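Local coordinates for protein L-glyceraldehyde 3-phosphate reductase (Clostridium beijerinckii, PDB 6HG6) that probably reduces aldehydes, furfural among them, with NADPH as cofactor, acting as an aldo-keto reductase of the TIM-barrel fold, at residues 11-16 with 55-60. Residues are numbered along the deposited sequence; the frame is centred on the assembly and turned at random.
Sequences NEMKYS and NGITHF
Tyr15 reaches across from the N-terminal strand to bond the backbone of a helix-ending glycine: its hydroxyl donates to the carbonyl of Gly56, with OH 2.6 Å from O. The donor lies in the carbonyl plane on a lone pair, at a C=O...donor angle of 118°, well off the C=O direction. Gly56 is the C-prime residue of a Schellman motif that closes helix 42-54, in which Ile57 N bonds to Ala52 O; its positive phi (87°) suits a residue without a side chain. The two chains run close here, with Met13 CA 5.3 Å from Gly56 CA, and Tyr15 OH also lies 3.3 Å from Gly56 CA.

Two oxygens, Gly56 O and Thr58 OG1, meet the tyrosine ring at its edge, near the ring plane. Thr58 OG1 is 3.8 Å from Tyr15 CE1, while CG2 of Thr58 packs against the same ring carbon at 4.0 Å; the two side chains approach from opposite directions. Met13 covers the turn beside this bond. Its CB lies 3.7 Å from Asn55 O, and the extended first torsion (chi1 179°) carries CG to 3.6 Å from Gly56 O. Bends at chi2 and chi3 then fold the thioether so that CE makes an apolar contact with Ile57 CG1 at 4.2 Å.

The contact thus joins the N-terminal antiparallel hairpin of strands 15-17 and 24-26 to the loop between helix 42-54 and barrel strand 59-61, part of a beta-alpha-beta unit of the TIM barrel. Pro26 of the hairpin touches Met13, Tyr15 and Thr58, whereas Ile57 packs on Ala52 of helix 42-54 and on Ile28 and Phe30 of barrel strand 28-31.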
loop_
_atom_site.group_PDB
_atom_site.type_symbol
_atom_site.label_atom_id
_atom_site.label_comp_id
_atom_site.label_asym_id
_atom_site.label_seq_id
_atom_site.Cartn_x
_atom_site.Cartn_y
_atom_site.Cartn_z
ATOM N N ASN A 11 7.545 14.431 13.939
ATOM C CA ASN A 11 7.423 15.909 13.847
ATOM C C ASN A 11 6.780 16.396 12.547
ATOM O O ASN A 11 6.176 17.486 12.598
ATOM C CB ASN A 11 8.782 16.551 14.060
ATOM C CG ASN A 11 9.176 16.411 15.513
ATOM O OD1 ASN A 11 10.264 16.815 15.923
ATOM N ND2 ASN A 11 8.256 15.904 16.301
ATOM N N GLU A 12 6.863 15.658 11.442
ATOM C CA GLU A 12 6.434 16.201 10.124
ATOM C C GLU A 12 5.362 15.352 9.463
ATOM O O GLU A 12 4.458 15.917 8.846
ATOM C CB GLU A 12 7.626 16.246 9.167
ATOM C CG GLU A 12 8.695 17.240 9.588
ATOM C CD GLU A 12 8.294 18.685 9.375
ATOM O OE1 GLU A 12 8.769 19.524 10.154
ATOM O OE2 GLU A 12 7.542 18.977 8.392
ATOM N N MET A 13 5.489 14.034 9.535
ATOM C CA MET A 13 4.553 13.153 8.816
ATOM C C MET A 13 3.131 13.452 9.307
ATOM O O MET A 13 2.958 13.768 10.479
ATOM C CB MET A 13 4.929 11.685 9.074
ATOM C CG MET A 13 4.028 10.721 8.416
ATOM S SD MET A 13 3.739 10.922 6.642
ATOM C CE MET A 13 5.386 10.837 5.943
ATOM N N LYS A 14 2.137 13.374 8.440
ATOM C CA LYS A 14 0.710 13.445 8.844
ATOM C C LYS A 14 0.127 12.029 8.860
ATOM O O LYS A 14 0.584 11.181 8.082
ATOM C CB LYS A 14 -0.052 14.373 7.911
ATOM C CG LYS A 14 0.428 15.818 7.998
ATOM C CD LYS A 14 -0.480 16.791 7.266
ATOM C CE LYS A 14 -0.091 18.228 7.503
ATOM N NZ LYS A 14 -0.855 19.124 6.607
ATOM N N TYR A 15 -0.834 11.787 9.746
ATOM C CA TYR A 15 -1.485 10.477 9.984
ATOM C C TYR A 15 -2.980 10.645 9.765
ATOM O O TYR A 15 -3.536 11.689 10.187
ATOM C CB TYR A 15 -1.146 9.939 11.384
ATOM C CG TYR A 15 0.339 9.755 11.553
ATOM C CD1 TYR A 15 0.976 8.586 11.163
ATOM C CD2 TYR A 15 1.119 10.785 12.053
ATOM C CE1 TYR A 15 2.353 8.476 11.236
ATOM C CE2 TYR A 15 2.499 10.696 12.119
ATOM C CZ TYR A 15 3.115 9.514 11.727
ATOM O OH TYR A 15 4.481 9.489 11.797
ATOM N N SER A 16 -3.592 9.708 9.052
ATOM C CA SER A 16 -5.010 9.806 8.645
ATOM C C SER A 16 -5.762 8.571 9.101
ATOM O O SER A 16 -5.260 7.455 8.931
ATOM C CB SER A 16 -5.118 10.017 7.147
ATOM O OG SER A 16 -4.593 11.306 6.813
ATOM N N ASN A 55 11.447 9.013 9.265
ATOM C CA ASN A 55 10.656 10.088 8.599
ATOM C C ASN A 55 9.164 9.928 8.900
ATOM O O ASN A 55 8.342 10.585 8.235
ATOM C CB ASN A 55 10.954 10.092 7.104
ATOM C CG ASN A 55 12.324 10.676 6.874
ATOM O OD1 ASN A 55 13.310 9.944 6.741
ATOM N ND2 ASN A 55 12.432 11.973 6.985
ATOM N N GLY A 56 8.823 9.081 9.873
ATOM C CA GLY A 56 7.444 8.931 10.376
ATOM C C GLY A 56 6.609 7.954 9.621
ATOM O O GLY A 56 5.426 7.834 9.958
ATOM N N ILE A 57 7.187 7.188 8.690
ATOM C CA ILE A 57 6.448 6.110 8.003
ATOM C C ILE A 57 6.347 4.939 8.982
ATOM O O ILE A 57 7.355 4.270 9.258
ATOM C CB ILE A 57 7.061 5.717 6.664
ATOM C CG1 ILE A 57 7.102 6.955 5.773
ATOM C CG2 ILE A 57 6.220 4.633 6.074
ATOM C CD1 ILE A 57 7.930 6.763 4.509
ATOM N N THR A 58 5.139 4.701 9.493
ATOM C CA THR A 58 4.911 3.686 10.534
ATOM C C THR A 58 4.316 2.426 9.930
ATOM O O THR A 58 4.039 1.469 10.713
ATOM C CB THR A 58 3.981 4.258 11.601
ATOM O OG1 THR A 58 2.772 4.710 10.978
ATOM C CG2 THR A 58 4.643 5.382 12.335
ATOM N N HIS A 59 3.976 2.460 8.655
ATOM C CA HIS A 59 3.269 1.336 8.013
ATOM C C HIS A 59 4.163 0.711 6.956
ATOM O O HIS A 59 4.597 1.429 6.041
ATOM C CB HIS A 59 1.919 1.779 7.500
ATOM C CG HIS A 59 1.221 0.720 6.739
ATOM N ND1 HIS A 59 1.306 -0.634 7.124
ATOM C CD2 HIS A 59 0.387 0.771 5.678
ATOM C CE1 HIS A 59 0.574 -1.346 6.269
ATOM N NE2 HIS A 59 -0.027 -0.514 5.406
ATOM N N PHE A 60 4.462 -0.569 7.158
ATOM C CA PHE A 60 5.218 -1.443 6.248
ATOM C C PHE A 60 4.240 -2.457 5.673
ATOM O O PHE A 60 3.602 -3.208 6.439
ATOM C CB PHE A 60 6.411 -2.088 6.960
ATOM C CG PHE A 60 7.451 -1.069 7.325
ATOM C CD1 PHE A 60 7.349 -0.384 8.519
ATOM C CD2 PHE A 60 8.474 -0.730 6.458
ATOM C CE1 PHE A 60 8.272 0.593 8.851
ATOM C CE2 PHE A 60 9.398 0.254 6.783
ATOM C CZ PHE A 60 9.309 0.902 7.991
#